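PDB 5XUW: lysozyme C from Equus asinus, which hydrolyses the beta-1,4 linkages between N-acetylmuramic acid and N-acetylglucosamine in bacterial peptidoglycan and binds one calcium ion per molecule. Local coordinates for residues Asp90-Ser93 and Cys94-Val98; His10-Ala14 and Gln15-Gly19; Ala26-Val29 and Cys30-Glu33. All blocks are in the same frame, centred on the assembly; numbering follows the deposited sequence.

Contact 1 of 3, residues Asp90-Ser93 and Cys94-Val98. With CA (calcium ion), chain C.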
loop_
_atom_site.group_PDB
_atom_site.type_symbol
_atom_site.label_atom_id
_atom_site.label_comp_id
_atom_site.label_asym_id
_atom_site.label_seq_id
_atom_site.Cartn_x
_atom_site.Cartn_y
_atom_site.Cartn_z
ATOM N N ASP A 90 7.848 7.696 -0.222
ATOM C CA ASP A 90 7.549 7.638 -1.656
ATOM C C ASP A 90 6.501 6.565 -1.967
ATOM O O ASP A 90 5.650 6.756 -2.858
ATOM C CB ASP A 90 8.806 7.530 -2.540
ATOM C CG ASP A 90 9.751 6.417 -2.133
ATOM O OD1 ASP A 90 9.364 5.535 -1.337
ATOM O OD2 ASP A 90 10.916 6.435 -2.611
ATOM N N ASP A 91 6.513 5.473 -1.207
ATOM C CA ASP A 91 5.422 4.465 -1.284
ATOM C C ASP A 91 4.073 5.097 -0.954
ATOM O O ASP A 91 3.061 4.848 -1.641
ATOM C CB ASP A 91 5.639 3.287 -0.326
ATOM C CG ASP A 91 6.962 2.582 -0.532
ATOM O OD1 ASP A 91 8.004 3.223 -0.315
ATOM O OD2 ASP A 91 6.957 1.379 -0.867
ATOM N N ILE A 92 4.060 5.921 0.092
ATOM C CA ILE A 92 2.831 6.601 0.529
ATOM C C ILE A 92 2.348 7.592 -0.531
ATOM O O ILE A 92 1.161 7.638 -0.860
ATOM C CB ILE A 92 3.040 7.326 1.874
ATOM C CG1 ILE A 92 3.145 6.303 3.014
ATOM C CG2 ILE A 92 1.922 8.329 2.155
ATOM C CD1 ILE A 92 3.737 6.859 4.287
ATOM N N SER A 93 3.256 8.409 -1.038
ATOM C CA SER A 93 2.882 9.350 -2.094
ATOM C C SER A 93 2.290 8.628 -3.301
ATOM O O SER A 93 1.319 9.111 -3.877
ATOM C CB SER A 93 4.059 10.220 -2.507
ATOM O OG SER A 93 5.155 9.420 -2.856
ATOM N N CYS A 94 2.842 7.465 -3.655
ATOM C CA CYS A 94 2.318 6.674 -4.762
ATOM C C CYS A 94 0.948 6.066 -4.444
ATOM O O CYS A 94 0.037 6.098 -5.282
ATOM C CB CYS A 94 3.312 5.587 -5.174
ATOM S SG CYS A 94 2.820 4.615 -6.617
ATOM N N ALA A 95 0.789 5.525 -3.237
ATOM C CA ALA A 95 -0.512 4.967 -2.828
ATOM C C ALA A 95 -1.622 6.041 -2.830
ATOM O O ALA A 95 -2.776 5.760 -3.194
ATOM C CB ALA A 95 -0.402 4.304 -1.467
ATOM N N LYS A 96 -1.261 7.265 -2.440
ATOM C CA LYS A 96 -2.173 8.414 -2.541
ATOM C C LYS A 96 -2.637 8.636 -3.995
ATOM O O LYS A 96 -3.817 8.884 -4.227
ATOM C CB LYS A 96 -1.517 9.680 -1.986
ATOM C CG LYS A 96 -1.408 9.707 -0.473
ATOM C CD LYS A 96 -0.696 10.952 0.009
ATOM C CE LYS A 96 -0.661 11.020 1.523
ATOM N NZ LYS A 96 -0.025 12.268 2.009
ATOM N N ARG A 97 -1.719 8.532 -4.956
ATOM C CA ARG A 97 -2.073 8.593 -6.386
ATOM C C ARG A 97 -2.979 7.405 -6.754
ATOM O O ARG A 97 -4.021 7.596 -7.397
ATOM C CB ARG A 97 -0.797 8.691 -7.270
ATOM C CG ARG A 97 -0.937 8.445 -8.783
ATOM C CD ARG A 97 -1.619 9.576 -9.550
ATOM N NE ARG A 97 -1.869 9.250 -10.977
ATOM C CZ ARG A 97 -2.769 8.371 -11.430
ATOM N NH1 ARG A 97 -3.544 7.688 -10.592
ATOM N NH2 ARG A 97 -2.899 8.146 -12.744
ATOM N N VAL A 98 -2.636 6.199 -6.294
ATOM C CA VAL A 98 -3.424 5.014 -6.647
ATOM C C VAL A 98 -4.879 5.139 -6.180
ATOM O O VAL A 98 -5.786 4.882 -6.984
ATOM C CB VAL A 98 -2.805 3.705 -6.098
ATOM C CG1 VAL A 98 -3.700 2.511 -6.411
ATOM C CG2 VAL A 98 -1.406 3.487 -6.672
HETATM CA CA CA C . 10.440 3.577 -0.345
HETATM O O HOH W 1 12.043 5.311 -0.361
HETATM O O HOH W 2 9.966 1.391 0.550
#
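Asp90 and Cys94 meet one turn apart near the start of helix 89-100, whose first turn supplies two of the five protein ligands of the calcium-binding loop found in calcium-binding C-type lysozymes and alpha-lactalbumins. In the first shell, calcium is held by Asp90 OD1 at 2.4 Å, by Asp91 OD1 at 2.5 Å and by two waters; Lys82 O, Asp85 OD1 and Asn87 O complete seven ligands. Each carboxylate uses a single oxygen on the metal. Asp90 CG sits between its own backbone N and carbonyl carbon (chi1 51°), which turns the carboxylate back toward the helix start. There OD1 also receives a weak bond from Asp91 N, while OD2 takes a weak bond from one of the metal-bound waters.

Behind the site, the backbone of the next turn fixes these residues. Asp90 O accepts two bonds from the same face of its carbonyl plane: Ser93 OG at 2.7 Å and Cys94 N at 3.0 Å. Asp91 O is gripped by Ala95 N at 2.9 Å, and Cys94 is itself tethered by its disulfide to Cys76. Farther along, Lys96 N bonds to Ile92 O at 2.9 Å. The lysine chain runs extended past Ile92 to give its NZ to Gln15 O, and on the way the two side chains cross at a slant, with Lys96 CE 3.8 Å from Ile92 CG2.

Contact 2 of 3, residues His10-Ala14 and Gln15-Gly19; sequences HKLKA and QEMDG
Gln15 folds back over the last turn of helix 5-14 to meet Lys11. Its CB lies 3.8 Å from Lys11 O, and CG comes closer to that oxygen, at 3.5 Å, beside the bond that Gln15 N makes to it at 3.1 Å. A bend at chi2 (-68°) then swings CD and the amide toward the lysine tip. NE2 ends 3.7 Å from Lys11 NZ, and since both groups are donors, a water mediates: it accepts from NE2 at 2.7 Å and also from NZ. The ammonium has its main partner in Asp89, a salt bridge to the start of helix 89-100.

On the inner side, Met17 CB packs against Leu12 CB at 4.0 Å, joining the end of the helix to the apolar interior, where Leu12 also touches Trp28 and Val29. The backbone closes the turn. Met17 N reaches back to Leu12 O at 3.0 Å, enclosing the bond from Glu16 N to Lys13 O, in which the donor stands above the carbonyl plane. With Glu16 at positive phi (62°) as the C-prime residue, and the Leu12-Met17 apolar contact accompanying it, this pair of bonds forms the Schellman motif that ends helix 5-14.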
loop_
_atom_site.group_PDB
_atom_site.type_symbol
_atom_site.label_atom_id
_atom_site.label_comp_id
_atom_site.label_asym_id
_atom_site.label_seq_id
_atom_site.Cartn_x
_atom_site.Cartn_y
_atom_site.Cartn_z
ATOM N N HIS A 10 0.953 4.968 13.124
ATOM C CA HIS A 10 1.477 6.284 13.492
ATOM C C HIS A 10 2.267 6.979 12.379
ATOM O O HIS A 10 2.140 8.189 12.200
ATOM C CB HIS A 10 2.254 6.190 14.801
ATOM C CG HIS A 10 1.347 6.136 15.981
ATOM N ND1 HIS A 10 0.823 7.272 16.553
ATOM C CD2 HIS A 10 0.773 5.092 16.619
ATOM C CE1 HIS A 10 0.011 6.931 17.534
ATOM N NE2 HIS A 10 -0.036 5.612 17.598
ATOM N N LYS A 11 3.047 6.211 11.626
ATOM C CA LYS A 11 3.731 6.722 10.437
ATOM C C LYS A 11 2.722 7.264 9.413
ATOM O O LYS A 11 2.833 8.401 8.956
ATOM C CB LYS A 11 4.582 5.611 9.824
ATOM C CG LYS A 11 5.301 5.956 8.527
ATOM C CD LYS A 11 6.178 7.190 8.636
ATOM C CE LYS A 11 6.955 7.408 7.344
ATOM N NZ LYS A 11 7.780 8.649 7.372
ATOM N N LEU A 12 1.738 6.442 9.065
ATOM C CA LEU A 12 0.706 6.850 8.111
ATOM C C LEU A 12 -0.086 8.053 8.616
ATOM O O LEU A 12 -0.398 8.959 7.838
ATOM C CB LEU A 12 -0.217 5.678 7.773
ATOM C CG LEU A 12 0.420 4.457 7.093
ATOM C CD1 LEU A 12 -0.665 3.505 6.624
ATOM C CD2 LEU A 12 1.343 4.808 5.932
ATOM N N LYS A 13 -0.389 8.083 9.910
ATOM C CA LYS A 13 -1.053 9.251 10.509
ATOM C C LYS A 13 -0.228 10.525 10.305
ATOM O O LYS A 13 -0.773 11.579 9.957
ATOM C CB LYS A 13 -1.316 9.042 12.004
ATOM C CG LYS A 13 -2.053 10.210 12.664
ATOM C CD LYS A 13 -2.527 9.894 14.071
ATOM C CE LYS A 13 -3.040 11.139 14.792
ATOM N NZ LYS A 13 -4.122 11.827 14.032
ATOM N N ALA A 14 1.076 10.417 10.520
ATOM C CA ALA A 14 1.983 11.561 10.371
ATOM C C ALA A 14 2.078 12.048 8.926
ATOM O O ALA A 14 2.337 13.232 8.689
ATOM C CB ALA A 14 3.365 11.210 10.900
ATOM N N GLN A 15 1.887 11.138 7.966
ATOM C CA GLN A 15 1.848 11.480 6.536
ATOM C C GLN A 15 0.419 11.748 6.022
ATOM O O GLN A 15 0.151 11.571 4.839
ATOM C CB GLN A 15 2.501 10.364 5.708
ATOM C CG GLN A 15 3.946 10.055 6.073
ATOM C CD GLN A 15 4.895 11.183 5.730
ATOM O OE1 GLN A 15 4.916 11.683 4.604
ATOM N NE2 GLN A 15 5.693 11.584 6.697
ATOM N N GLU A 16 -0.492 12.147 6.913
ATOM C CA GLU A 16 -1.835 12.622 6.557
ATOM C C GLU A 16 -2.721 11.590 5.850
ATOM O O GLU A 16 -3.570 11.951 5.032
ATOM C CB GLU A 16 -1.746 13.937 5.760
ATOM C CG GLU A 16 -1.113 15.063 6.563
ATOM C CD GLU A 16 -1.113 16.401 5.846
ATOM O OE1 GLU A 16 -0.837 17.411 6.523
ATOM O OE2 GLU A 16 -1.382 16.454 4.623
ATOM N N MET A 17 -2.550 10.310 6.183
ATOM C CA MET A 17 -3.331 9.252 5.528
ATOM C C MET A 17 -4.707 9.018 6.121
ATOM O O MET A 17 -5.550 8.397 5.459
ATOM C CB MET A 17 -2.569 7.930 5.501
ATOM C CG MET A 17 -1.350 7.962 4.596
ATOM S SD MET A 17 -1.834 8.132 2.872
ATOM C CE MET A 17 -1.927 6.424 2.358
ATOM N N ASP A 18 -4.953 9.478 7.345
ATOM C CA ASP A 18 -6.266 9.258 7.957
ATOM C C ASP A 18 -7.350 10.008 7.188
ATOM O O ASP A 18 -7.330 11.240 7.116
ATOM C CB ASP A 18 -6.296 9.671 9.426
ATOM C CG ASP A 18 -7.599 9.288 10.101
ATOM O OD1 ASP A 18 -8.190 8.243 9.741
ATOM O OD2 ASP A 18 -8.044 10.030 10.994
ATOM N N GLY A 19 -8.274 9.258 6.596
ATOM C CA GLY A 19 -9.324 9.840 5.769
ATOM C C GLY A 19 -8.884 10.187 4.359
ATOM O O GLY A 19 -9.684 10.707 3.577
HETATM O O HOH W 3 6.433 10.540 9.025
HETATM O O HOH W 4 -3.539 11.430 9.167
#

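Contact 3 of 3, residues Ala26-Val29 and Cys30-Glu33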
loop_
_atom_site.group_PDB
_atom_site.type_symbol
_atom_site.label_atom_id
_atom_site.label_comp_id
_atom_site.label_asym_id
_atom_site.label_seq_id
_atom_site.Cartn_x
_atom_site.Cartn_y
_atom_site.Cartn_z
ATOM N N ALA A 26 -7.291 2.939 9.746
ATOM C CA ALA A 26 -7.394 1.480 9.931
ATOM C C ALA A 26 -7.457 0.757 8.592
ATOM O O ALA A 26 -6.812 -0.274 8.405
ATOM C CB ALA A 26 -8.589 1.118 10.789
ATOM N N ASN A 27 -8.225 1.308 7.658
ATOM C CA ASN A 27 -8.281 0.737 6.308
ATOM C C ASN A 27 -6.931 0.719 5.591
ATOM O O ASN A 27 -6.568 -0.275 4.967
ATOM C CB ASN A 27 -9.355 1.430 5.463
ATOM C CG ASN A 27 -10.686 0.747 5.585
ATOM O OD1 ASN A 27 -10.849 -0.374 5.110
ATOM N ND2 ASN A 27 -11.642 1.395 6.247
ATOM N N TRP A 28 -6.200 1.818 5.688
ATOM C CA TRP A 28 -4.853 1.909 5.107
ATOM C C TRP A 28 -3.875 0.894 5.717
ATOM O O TRP A 28 -3.105 0.239 5.001
ATOM C CB TRP A 28 -4.306 3.324 5.303
ATOM C CG TRP A 28 -4.907 4.313 4.365
ATOM C CD1 TRP A 28 -5.793 5.309 4.651
ATOM C CD2 TRP A 28 -4.662 4.383 2.964
ATOM N NE1 TRP A 28 -6.108 6.003 3.502
ATOM C CE2 TRP A 28 -5.426 5.448 2.454
ATOM C CE3 TRP A 28 -3.859 3.647 2.092
ATOM C CZ2 TRP A 28 -5.393 5.808 1.102
ATOM C CZ3 TRP A 28 -3.832 3.995 0.757
ATOM C CH2 TRP A 28 -4.589 5.068 0.276
ATOM N N VAL A 29 -3.898 0.786 7.048
ATOM C CA VAL A 29 -3.033 -0.166 7.746
ATOM C C VAL A 29 -3.444 -1.600 7.399
ATOM O O VAL A 29 -2.589 -2.461 7.159
ATOM C CB VAL A 29 -3.021 0.076 9.274
ATOM C CG1 VAL A 29 -2.182 -0.969 9.990
ATOM C CG2 VAL A 29 -2.463 1.458 9.586
ATOM N N CYS A 30 -4.750 -1.843 7.346
ATOM C CA CYS A 30 -5.272 -3.160 6.970
ATOM C C CYS A 30 -4.806 -3.579 5.577
ATOM O O CYS A 30 -4.351 -4.711 5.374
ATOM C CB CYS A 30 -6.801 -3.193 7.077
ATOM S SG CYS A 30 -7.513 -4.848 7.039
ATOM N N MET A 31 -4.875 -2.660 4.617
ATOM C CA MET A 31 -4.412 -2.973 3.263
ATOM C C MET A 31 -2.946 -3.405 3.321
ATOM O O MET A 31 -2.577 -4.412 2.722
ATOM C CB MET A 31 -4.628 -1.779 2.325
ATOM C CG MET A 31 -4.072 -1.936 0.913
ATOM S SD MET A 31 -2.372 -1.374 0.712
ATOM C CE MET A 31 -2.602 0.402 0.816
ATOM N N ALA A 32 -2.122 -2.694 4.084
ATOM C CA ALA A 32 -0.712 -3.065 4.180
ATOM C C ALA A 32 -0.517 -4.448 4.816
ATOM O O ALA A 32 0.319 -5.227 4.350
ATOM C CB ALA A 32 0.072 -2.012 4.936
ATOM N N GLU A 33 -1.289 -4.765 5.859
ATOM C CA GLU A 33 -1.144 -6.061 6.523
ATOM C C GLU A 33 -1.401 -7.196 5.543
ATOM O O GLU A 33 -0.635 -8.155 5.481
ATOM C CB GLU A 33 -2.079 -6.230 7.730
ATOM C CG GLU A 33 -1.745 -7.495 8.516
ATOM C CD GLU A 33 -2.495 -7.677 9.822
ATOM O OE1 GLU A 33 -3.248 -6.790 10.262
ATOM O OE2 GLU A 33 -2.319 -8.763 10.418
#
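Trp28 and Met31 supply the side-chain contact on this buried turn of helix 25-36, the helix that also carries Glu35, a predicted active-site residue. The contact between them is apolar. The two side chains lie side by side and point the same way, and the methionine methyl comes to the edge of the indole, near the ring plane, rather than over a face. Met31 CE is 3.7 Å from Trp28 CE3 and almost as close to CZ3. Met31 CG stands opposite the backbone N (chi1 175°), and bends at chi2 and chi3 then bring the methyl round to the six-membered ring. Around this pair, Leu12 of helix 5-14 and Met17 of the loop after it come against Trp28, as do Ala95 and Val99 from helix 89-100, while Met105 touches Met31.

Four successive backbone hydrogen bonds make up the polar part. Cys30 N reaches Ala26 O at 2.8 Å, Met31 N reaches Asn27 O at 2.9 Å, Ala32 N reaches Trp28 O at a longer 3.2 Å, and Glu33 N reaches Val29 O at 2.9 Å.

One covalent link and two polar side chains tie the turn to the C-terminal part of the chain. Cys30 is joined by a disulfide to Cys115, Asn27 OD1 takes a hydrogen bond from Trp111 NE1, and Glu33 OE1 pairs with Tyr123 OH.

The chemistry divides by kind. Sulfur, methyl and indole carbons face the interior with no polar bond between Trp28 and Met31, so the two meet through van der Waals contact, whereas the four main-chain bonds pair within the helix and the amide and carboxylate find partners elsewhere in the chain.

How the contacts relate
From the N terminus, contact 2 comes first and ends helix 5-14; contact 3 follows within helix 25-36, and contact 1 lies much later, in helix 89-100. All three are local turns in series, so none nests in or crosses another and none closes a long loop. They meet in space instead. Leu12 CD1 of contact 2 packs on Trp28 CB and Val29 CG2 of contact 3, and Ile92 CD1 of contact 1 reaches Leu12 CD2. Lys96 CE of contact 1 packs on Met17 SD. Trp28 CH2 approaches Ala95 O. Three helices are thereby brought together, one of them carrying calcium ligands.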